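Local coordinates for protein cytosol aminopeptidase (Coxiella burnetii, PDB 3IJ3) that probably removes amino-terminal residues from peptides as a manganese-dependent metalloaminopeptidase of the M17 (leucyl aminopeptidase) family, at residues Phe216-Ala221 with Gly335-Ala340; Pro405-Leu410 with Leu435-Ser440. All coordinates share one frame; numbering follows the deposited sequence.

Contact 1 (Phe216-Ala221 with Gly335-Ala340); sequences FPAIYA and GRVVLA. With SO4 (sulfate ion), chain D; SO4 (sulfate ion), chain F.
Ala-218 meets Val-337 where two helices come close together. Its methyl CB points at the partner helix and lies 3.6 Å from the carbonyl O of Val-337 and 3.8 Å from Val-337 CG1. At the next residue along each helix, Ile-219 CG1 rests 3.7 Å from Val-338 O, while Val-338 CG1 packs beside the Ile-219 CA and the Ala-218 carbonyl. With chi1 at 175°, Val-337 CG1 stands anti to its own backbone N, bringing that methyl up to Ala-218. All four residues are buried and, consistent with a small alanine at the crossing, the axes of 217-221 and 335-340 approach to 7.7 Å, roughly antiparallel at 147°.

The start of helix 335-340 is occupied by a sulfate, probably from the crystallisation liquor. Gly-335 N and Arg-336 N both donate to it, the latter over 2.8 Å to O2 of sulfate D. The Arg-336 side chain, bent at chi3 (65°), folds back so that NE reaches that same O2, also at 2.8 Å, and NH2 takes O4. At the adjoining edge NH1 and NH2 hold sulfate F, so NH2 serves both anions, which lie near the guanidinium plane. Gly-335 and Arg-336 belong to the M17 signature, directly after the lithium ligand Glu-334, and the first sulfate probably sits where relatives hold a bicarbonate. Lys-250 also binds sulfate.

Asp-341 OD2, one turn along helix 335-347, accepts a hydrogen bond from Ala-218 N, tying the start of helix 217-223 to it. Ile-219 and Val-338 both lean on Pro-301 of strand 295-305, whereas Leu-339 and Ala-340 pack against helix 427-436.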
ATOM      1  N   PHE A 216       7.091  11.862 -36.566  1.00 14.86           N
ATOM      2  CA  PHE A 216       6.702  10.793 -35.631  1.00 15.30           C
ATOM      3  C   PHE A 216       6.519  11.398 -34.241  1.00 15.71           C
ATOM      4  O   PHE A 216       7.226  11.034 -33.295  1.00 15.24           O
ATOM      5  CB  PHE A 216       7.791   9.712 -35.632  1.00 15.57           C
ATOM      6  CG  PHE A 216       7.958   9.062 -36.964  1.00 16.94           C
ATOM      7  CD1 PHE A 216       7.234   7.939 -37.294  1.00 20.47           C
ATOM      8  CD2 PHE A 216       8.795   9.619 -37.922  1.00 18.48           C
ATOM      9  CE1 PHE A 216       7.367   7.350 -38.545  1.00 20.12           C
ATOM     10  CE2 PHE A 216       8.897   9.059 -39.180  1.00 17.47           C
ATOM     11  CZ  PHE A 216       8.191   7.934 -39.491  1.00 18.74           C
ATOM     12  N   PRO A 217       5.538  12.306 -34.096  1.00 16.14           N
ATOM     13  CA  PRO A 217       5.361  12.995 -32.818  1.00 16.74           C
ATOM     14  C   PRO A 217       5.106  12.122 -31.589  1.00 15.84           C
ATOM     15  O   PRO A 217       5.476  12.534 -30.475  1.00 16.48           O
ATOM     16  CB  PRO A 217       4.171  13.939 -33.084  1.00 17.43           C
ATOM     17  CG  PRO A 217       3.397  13.262 -34.192  1.00 17.76           C
ATOM     18  CD  PRO A 217       4.481  12.662 -35.056  1.00 16.86           C
ATOM     19  N   ALA A 218       4.515  10.947 -31.769  1.00 15.04           N
ATOM     20  CA  ALA A 218       4.211  10.092 -30.631  1.00 15.88           C
ATOM     21  C   ALA A 218       5.473   9.424 -30.107  1.00 15.91           C
ATOM     22  O   ALA A 218       5.639   9.251 -28.890  1.00 16.27           O
ATOM     23  CB  ALA A 218       3.095   9.055 -31.016  1.00 15.32           C
ATOM     24  N   ILE A 219       6.389   9.063 -31.008  1.00 16.55           N
ATOM     25  CA  ILE A 219       7.688   8.498 -30.576  1.00 14.98           C
ATOM     26  C   ILE A 219       8.444   9.584 -29.803  1.00 15.87           C
ATOM     27  O   ILE A 219       8.999   9.353 -28.711  1.00 16.02           O
ATOM     28  CB  ILE A 219       8.533   8.013 -31.773  1.00 16.11           C
ATOM     29  CG1 ILE A 219       7.762   6.975 -32.597  1.00 15.61           C
ATOM     30  CG2 ILE A 219       9.880   7.421 -31.290  1.00 16.23           C
ATOM     31  CD1 ILE A 219       8.538   6.475 -33.862  1.00 15.40           C
ATOM     32  N   TYR A 220       8.429  10.802 -30.338  1.00 16.44           N
ATOM     33  CA  TYR A 220       9.108  11.906 -29.704  1.00 16.58           C
ATOM     34  C   TYR A 220       8.541  12.233 -28.314  1.00 17.63           C
ATOM     35  O   TYR A 220       9.301  12.421 -27.368  1.00 16.76           O
ATOM     36  CB  TYR A 220       9.075  13.147 -30.583  1.00 17.17           C
ATOM     37  CG  TYR A 220       9.694  14.330 -29.908  1.00 18.12           C
ATOM     38  CD1 TYR A 220      11.067  14.437 -29.818  1.00 22.89           C
ATOM     39  CD2 TYR A 220       8.909  15.328 -29.324  1.00 18.54           C
ATOM     40  CE1 TYR A 220      11.668  15.525 -29.156  1.00 22.56           C
ATOM     41  CE2 TYR A 220       9.496  16.403 -28.670  1.00 22.46           C
ATOM     42  CZ  TYR A 220      10.870  16.493 -28.599  1.00 23.10           C
ATOM     43  OH  TYR A 220      11.454  17.543 -27.933  1.00 28.97           O
ATOM     44  N   ALA A 221       7.222  12.294 -28.190  1.00 17.48           N
ATOM     45  CA  ALA A 221       6.595  12.657 -26.897  1.00 17.41           C
ATOM     46  C   ALA A 221       7.008  11.697 -25.778  1.00 16.76           C
ATOM     47  O   ALA A 221       7.371  12.127 -24.675  1.00 18.02           O
ATOM     48  CB  ALA A 221       5.052  12.726 -27.033  1.00 18.55           C
ATOM     49  N   GLY A 335       4.570   1.983 -24.658  1.00 16.57           N
ATOM     50  CA  GLY A 335       4.986   1.113 -25.770  1.00 16.78           C
ATOM     51  C   GLY A 335       4.018   1.165 -26.933  1.00 16.61           C
ATOM     52  O   GLY A 335       4.413   1.270 -28.097  1.00 16.76           O
ATOM     53  N   ARG A 336       2.747   1.079 -26.622  1.00 16.31           N
ATOM     54  CA  ARG A 336       1.714   1.122 -27.673  1.00 16.26           C
ATOM     55  C   ARG A 336       1.687   2.481 -28.366  1.00 16.33           C
ATOM     56  O   ARG A 336       1.348   2.570 -29.548  1.00 16.11           O
ATOM     57  CB  ARG A 336       0.357   0.772 -27.074  1.00 16.41           C
ATOM     58  CG  ARG A 336      -0.233   1.825 -26.170  1.00 16.91           C
ATOM     59  CD  ARG A 336      -1.307   1.287 -25.214  1.00 17.30           C
ATOM     60  NE  ARG A 336      -0.769   0.340 -24.251  1.00 16.24           N
ATOM     61  CZ  ARG A 336      -1.488  -0.205 -23.259  1.00 15.49           C
ATOM     62  NH1 ARG A 336      -2.781   0.084 -23.098  1.00 15.37           N
ATOM     63  NH2 ARG A 336      -0.926  -1.069 -22.441  1.00 16.81           N
ATOM     64  N   VAL A 337       2.018   3.544 -27.608  1.00 16.04           N
ATOM     65  CA  VAL A 337       2.046   4.924 -28.169  1.00 15.25           C
ATOM     66  C   VAL A 337       3.162   5.055 -29.231  1.00 16.44           C
ATOM     67  O   VAL A 337       2.907   5.547 -30.348  1.00 16.17           O
ATOM     68  CB  VAL A 337       2.168   5.989 -27.066  1.00 15.73           C
ATOM     69  CG1 VAL A 337       2.309   7.417 -27.656  1.00 16.21           C
ATOM     70  CG2 VAL A 337       0.962   5.916 -26.097  1.00 15.54           C
ATOM     71  N   VAL A 338       4.361   4.550 -28.917  1.00 16.26           N
ATOM     72  CA  VAL A 338       5.463   4.641 -29.883  1.00 15.70           C
ATOM     73  C   VAL A 338       5.222   3.691 -31.050  1.00 14.67           C
ATOM     74  O   VAL A 338       5.526   4.039 -32.200  1.00 15.51           O
ATOM     75  CB  VAL A 338       6.867   4.497 -29.260  1.00 15.08           C
ATOM     76  CG1 VAL A 338       7.000   5.523 -28.089  1.00 14.42           C
ATOM     77  CG2 VAL A 338       7.177   3.056 -28.787  1.00 16.70           C
ATOM     78  N   LEU A 339       4.653   2.524 -30.768  1.00 15.71           N
ATOM     79  CA  LEU A 339       4.330   1.552 -31.832  1.00 16.97           C
ATOM     80  C   LEU A 339       3.293   2.104 -32.812  1.00 17.86           C
ATOM     81  O   LEU A 339       3.339   1.789 -33.993  1.00 16.42           O
ATOM     82  CB  LEU A 339       3.837   0.229 -31.248  1.00 16.82           C
ATOM     83  CG  LEU A 339       4.918  -0.633 -30.612  1.00 18.07           C
ATOM     84  CD1 LEU A 339       4.285  -1.828 -29.881  1.00 21.31           C
ATOM     85  CD2 LEU A 339       5.937  -1.095 -31.657  1.00 20.40           C
ATOM     86  N   ALA A 340       2.353   2.906 -32.318  1.00 17.76           N
ATOM     87  CA  ALA A 340       1.306   3.500 -33.174  1.00 18.49           C
ATOM     88  C   ALA A 340       1.891   4.275 -34.349  1.00 18.50           C
ATOM     89  O   ALA A 340       1.379   4.190 -35.470  1.00 18.52           O
ATOM     90  CB  ALA A 340       0.367   4.413 -32.348  1.00 18.74           C
TER
HETATM   91  S   SO4 D 461       2.846  -0.845 -23.341  1.00 21.61           S
HETATM   92  O1  SO4 D 461       3.797  -0.011 -22.616  1.00 20.88           O
HETATM   93  O2  SO4 D 461       1.999   0.078 -24.110  1.00 23.18           O
HETATM   94  O3  SO4 D 461       3.628  -1.749 -24.164  1.00 23.14           O
HETATM   95  O4  SO4 D 461       2.004  -1.609 -22.398  1.00 18.99           O
HETATM   96  S   SO4 F 463      -4.130  -1.330 -20.026  0.70 34.78           S
HETATM   97  O1  SO4 F 463      -3.594  -1.204 -18.670  0.70 35.55           O
HETATM   98  O2  SO4 F 463      -4.391  -0.015 -20.607  0.70 32.77           O
HETATM   99  O3  SO4 F 463      -3.263  -2.087 -20.906  0.70 22.86           O
HETATM  100  O4  SO4 F 463      -5.397  -2.061 -19.920  0.70 32.26           O

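Contact 2 (Pro405-Leu410 with Leu435-Ser440); sequences PYRNYL and LQHFVS. With EDO (1,2-ethanediol), chain I.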
ATOM      1  N   PRO A 405     -16.000  -4.994 -28.303  1.00 15.12           N
ATOM      2  CA  PRO A 405     -16.712  -4.196 -27.293  1.00 16.63           C
ATOM      3  C   PRO A 405     -15.805  -3.457 -26.327  1.00 16.32           C
ATOM      4  O   PRO A 405     -16.198  -2.403 -25.778  1.00 17.93           O
ATOM      5  CB  PRO A 405     -17.588  -5.247 -26.566  1.00 16.68           C
ATOM      6  CG  PRO A 405     -17.833  -6.296 -27.625  1.00 17.92           C
ATOM      7  CD  PRO A 405     -16.497  -6.383 -28.329  1.00 14.64           C
ATOM      8  N   TYR A 406     -14.591  -3.953 -26.119  1.00 13.77           N
ATOM      9  CA  TYR A 406     -13.668  -3.277 -25.210  1.00 13.85           C
ATOM     10  C   TYR A 406     -13.040  -1.984 -25.776  1.00 14.85           C
ATOM     11  O   TYR A 406     -12.323  -1.292 -25.062  1.00 15.83           O
ATOM     12  CB  TYR A 406     -12.592  -4.207 -24.695  1.00 14.63           C
ATOM     13  CG  TYR A 406     -13.092  -5.387 -23.893  1.00 12.79           C
ATOM     14  CD1 TYR A 406     -14.337  -5.389 -23.275  1.00 15.65           C
ATOM     15  CD2 TYR A 406     -12.219  -6.462 -23.610  1.00 13.05           C
ATOM     16  CE1 TYR A 406     -14.754  -6.470 -22.493  1.00 14.93           C
ATOM     17  CE2 TYR A 406     -12.624  -7.520 -22.818  1.00 12.42           C
ATOM     18  CZ  TYR A 406     -13.872  -7.526 -22.269  1.00 15.27           C
ATOM     19  OH  TYR A 406     -14.278  -8.579 -21.499  1.00 14.84           O
ATOM     20  N   ARG A 407     -13.295  -1.669 -27.042  1.00 16.75           N
ATOM     21  CA  ARG A 407     -12.832  -0.393 -27.588  1.00 18.27           C
ATOM     22  C   ARG A 407     -13.403   0.744 -26.755  1.00 19.01           C
ATOM     23  O   ARG A 407     -12.789   1.800 -26.664  1.00 18.04           O
ATOM     24  CB  ARG A 407     -13.214  -0.245 -29.055  1.00 17.46           C
ATOM     25  CG  ARG A 407     -12.319  -1.079 -29.973  1.00 20.17           C
ATOM     26  CD  ARG A 407     -12.851  -1.128 -31.396  1.00 25.86           C
ATOM     27  NE  ARG A 407     -12.968   0.179 -32.045  1.00 29.55           N
ATOM     28  CZ  ARG A 407     -12.169   0.659 -33.017  1.00 34.63           C
ATOM     29  NH1 ARG A 407     -11.134  -0.038 -33.509  1.00 33.93           N
ATOM     30  NH2 ARG A 407     -12.426   1.865 -33.525  1.00 35.28           N
ATOM     31  N   ASN A 408     -14.581   0.522 -26.149  1.00 18.88           N
ATOM     32  CA  ASN A 408     -15.214   1.524 -25.288  1.00 19.71           C
ATOM     33  C   ASN A 408     -14.341   1.918 -24.095  1.00 18.26           C
ATOM     34  O   ASN A 408     -14.465   3.021 -23.580  1.00 19.27           O
ATOM     35  CB  ASN A 408     -16.609   1.045 -24.800  1.00 20.86           C
ATOM     36  CG  ASN A 408     -17.682   1.105 -25.886  1.00 29.74           C
ATOM     37  OD1 ASN A 408     -17.546   1.813 -26.894  1.00 39.09           O
ATOM     38  ND2 ASN A 408     -18.780   0.376 -25.669  1.00 38.88           N
ATOM     39  N   TYR A 409     -13.458   1.011 -23.647  0.60 16.98           N
ATOM     40  CA  TYR A 409     -12.534   1.297 -22.534  0.60 16.36           C
ATOM     41  C   TYR A 409     -11.494   2.355 -22.886  0.60 16.23           C
ATOM     42  O   TYR A 409     -10.893   2.967 -21.976  0.60 15.58           O
ATOM     43  CB  TYR A 409     -11.741   0.054 -22.059  0.60 16.29           C
ATOM     44  CG  TYR A 409     -12.530  -1.037 -21.362  0.60 20.09           C
ATOM     45  CD1 TYR A 409     -13.566  -0.729 -20.480  0.60 22.02           C
ATOM     46  CD2 TYR A 409     -12.144  -2.375 -21.468  0.60 19.51           C
ATOM     47  CE1 TYR A 409     -14.279  -1.738 -19.818  0.60 25.35           C
ATOM     48  CE2 TYR A 409     -12.850  -3.378 -20.810  0.60 19.52           C
ATOM     49  CZ  TYR A 409     -13.899  -3.058 -19.988  0.60 21.57           C
ATOM     50  OH  TYR A 409     -14.591  -4.046 -19.327  0.60 26.46           O
ATOM     51  N   LEU A 410     -11.308   2.584 -24.187  1.00 14.71           N
ATOM     52  CA  LEU A 410     -10.307   3.535 -24.696  1.00 14.30           C
ATOM     53  C   LEU A 410     -10.970   4.889 -25.059  1.00 14.65           C
ATOM     54  O   LEU A 410     -10.363   5.744 -25.703  1.00 15.62           O
ATOM     55  CB  LEU A 410      -9.565   2.927 -25.887  1.00 14.89           C
ATOM     56  CG  LEU A 410      -8.686   1.747 -25.508  1.00 13.84           C
ATOM     57  CD1 LEU A 410      -8.083   1.100 -26.771  1.00 17.21           C
ATOM     58  CD2 LEU A 410      -7.599   2.200 -24.540  1.00 17.36           C
ATOM     59  N   LEU A 435      -3.583  -0.547 -30.647  1.00 13.55           N
ATOM     60  CA  LEU A 435      -2.791  -0.638 -31.859  1.00 14.87           C
ATOM     61  C   LEU A 435      -3.642  -0.870 -33.113  1.00 14.10           C
ATOM     62  O   LEU A 435      -3.318  -0.365 -34.190  1.00 14.63           O
ATOM     63  CB  LEU A 435      -1.722  -1.726 -31.719  1.00 15.39           C
ATOM     64  CG  LEU A 435      -0.610  -1.466 -30.671  1.00 18.44           C
ATOM     65  CD1 LEU A 435       0.223  -2.733 -30.471  1.00 19.93           C
ATOM     66  CD2 LEU A 435       0.242  -0.324 -31.111  1.00 22.64           C
ATOM     67  N   GLN A 436      -4.742  -1.617 -32.970  1.00 12.24           N
ATOM     68  CA  GLN A 436      -5.608  -1.900 -34.081  1.00 13.72           C
ATOM     69  C   GLN A 436      -6.183  -0.623 -34.686  1.00 14.65           C
ATOM     70  O   GLN A 436      -6.530  -0.611 -35.852  1.00 15.49           O
ATOM     71  CB  GLN A 436      -6.735  -2.845 -33.678  1.00 14.04           C
ATOM     72  CG  GLN A 436      -7.585  -3.296 -34.835  1.00 15.99           C
ATOM     73  CD  GLN A 436      -8.615  -4.323 -34.438  1.00 17.92           C
ATOM     74  OE1 GLN A 436      -9.115  -4.323 -33.299  1.00 18.38           O
ATOM     75  NE2 GLN A 436      -8.967  -5.188 -35.378  1.00 18.41           N
ATOM     76  N   HIS A 437      -6.302   0.435 -33.897  1.00 15.53           N
ATOM     77  CA  HIS A 437      -6.811   1.719 -34.443  1.00 15.82           C
ATOM     78  C   HIS A 437      -5.904   2.275 -35.526  1.00 17.08           C
ATOM     79  O   HIS A 437      -6.348   3.112 -36.326  1.00 17.65           O
ATOM     80  CB  HIS A 437      -6.949   2.777 -33.351  1.00 16.95           C
ATOM     81  CG  HIS A 437      -8.128   2.571 -32.458  1.00 18.85           C
ATOM     82  ND1 HIS A 437      -8.152   1.618 -31.467  1.00 20.72           N
ATOM     83  CD2 HIS A 437      -9.322   3.206 -32.396  1.00 25.68           C
ATOM     84  CE1 HIS A 437      -9.310   1.673 -30.831  1.00 21.07           C
ATOM     85  NE2 HIS A 437     -10.039   2.625 -31.373  1.00 24.48           N
ATOM     86  N   PHE A 438      -4.661   1.789 -35.574  1.00 15.24           N
ATOM     87  CA  PHE A 438      -3.638   2.284 -36.536  1.00 15.89           C
ATOM     88  C   PHE A 438      -3.384   1.360 -37.716  1.00 18.47           C
ATOM     89  O   PHE A 438      -2.579   1.681 -38.616  1.00 18.64           O
ATOM     90  CB  PHE A 438      -2.357   2.601 -35.770  1.00 15.41           C
ATOM     91  CG  PHE A 438      -2.573   3.651 -34.712  1.00 13.27           C
ATOM     92  CD1 PHE A 438      -2.413   4.998 -35.028  1.00 14.59           C
ATOM     93  CD2 PHE A 438      -3.019   3.310 -33.433  1.00 16.47           C
ATOM     94  CE1 PHE A 438      -2.666   6.000 -34.085  1.00 15.43           C
ATOM     95  CE2 PHE A 438      -3.282   4.310 -32.481  1.00 16.04           C
ATOM     96  CZ  PHE A 438      -3.112   5.665 -32.821  1.00 14.21           C
ATOM     97  N   VAL A 439      -4.094   0.237 -37.744  1.00 18.07           N
ATOM     98  CA  VAL A 439      -3.920  -0.747 -38.817  1.00 18.96           C
ATOM     99  C   VAL A 439      -5.229  -1.199 -39.449  1.00 19.49           C
ATOM    100  O   VAL A 439      -6.088  -1.779 -38.777  1.00 20.37           O
ATOM    101  CB  VAL A 439      -3.226  -2.018 -38.274  1.00 19.34           C
ATOM    102  CG1 VAL A 439      -2.955  -3.005 -39.433  1.00 21.05           C
ATOM    103  CG2 VAL A 439      -1.919  -1.680 -37.573  1.00 21.23           C
ATOM    104  N   SER A 440      -5.378  -0.943 -40.748  1.00 20.58           N
ATOM    105  CA  SER A 440      -6.548  -1.372 -41.494  1.00 20.58           C
ATOM    106  C   SER A 440      -6.802  -2.880 -41.379  1.00 20.89           C
ATOM    107  O   SER A 440      -5.857  -3.678 -41.405  1.00 16.36           O
ATOM    108  CB  SER A 440      -6.357  -1.066 -42.981  1.00 22.41           C
ATOM    109  OG  SER A 440      -7.454  -1.549 -43.733  1.00 24.73           O
TER
HETATM  110  C1  EDO I 466     -13.054   4.720 -28.391  0.70 39.20           C
HETATM  111  O1  EDO I 466     -14.288   4.523 -29.088  0.70 41.83           O
HETATM  112  C2  EDO I 466     -11.918   3.997 -29.098  0.70 38.38           C
HETATM  113  O2  EDO I 466     -12.285   3.616 -30.431  0.70 37.10           O
HETATM  114  O   HOH W   1      -9.549  -1.710 -32.012  1.00 21.24           O
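A flat stack of an arginine guanidinium on a histidine imidazole joins the 3-10 segment 405-409 to segment 435-440, which continues the chain from helix 427-436, in a partly buried part of the catalytic domain. The Arg-407 guanidinium lies flat on the His-437 imidazole, centres 3.8 Å apart and planes 19° from parallel, with NE2 sitting over the guanidinium's middle. The two side chains arrive from opposite directions. NH2 comes within 3.3 Å of NE2, but from above the ring, where the angle is too poor for a hydrogen bond. A bend at chi3 (60°) turns the end of Arg-407 over the imidazole.

Gln-436 and His-437 lie in a type I beta turn running from Gln-436 to Val-439, which carries the ring. The helix also sets the ring's rotation: His-437 ND1 is hydrogen-bonded to Leu-433 O, while at the other ring nitrogen NE2 pairs in plane with O2 of an ethanediol at 2.6 Å. A water bridges the segments, accepting from Arg-407 NH1 at 2.7 Å and donating to Gln-436 OE1. Leu-410 CD1 approaches His-437 CE1 at 4.3 Å, and Tyr-406 OH, further back, bonds to Leu-368 O of a second subunit.

Contact 1 and contact 2 come in series along the chain and their centres lie about 16 Å apart, both within the catalytic domain and on the same side of the chain's centre. They meet directly where helix 335-347 packs on helix 427-436 and the turn at 436-439: Leu-435 CD2 sits 3.6 Å from Leu-339 CB, and Phe-438 CE2 is 3.7 Å from Ala-340 CB. A chain of contacts thus runs from helix 217-223 through 335-347 and 427-436 to 405-410. One end of it reaches strand 295-305, with the side chain of Val-338 about 8 Å from the bound lithium ion, whereas 405-410 reaches a second subunit through Tyr-406, so the chain of contacts spans from near the metal site to a subunit interface.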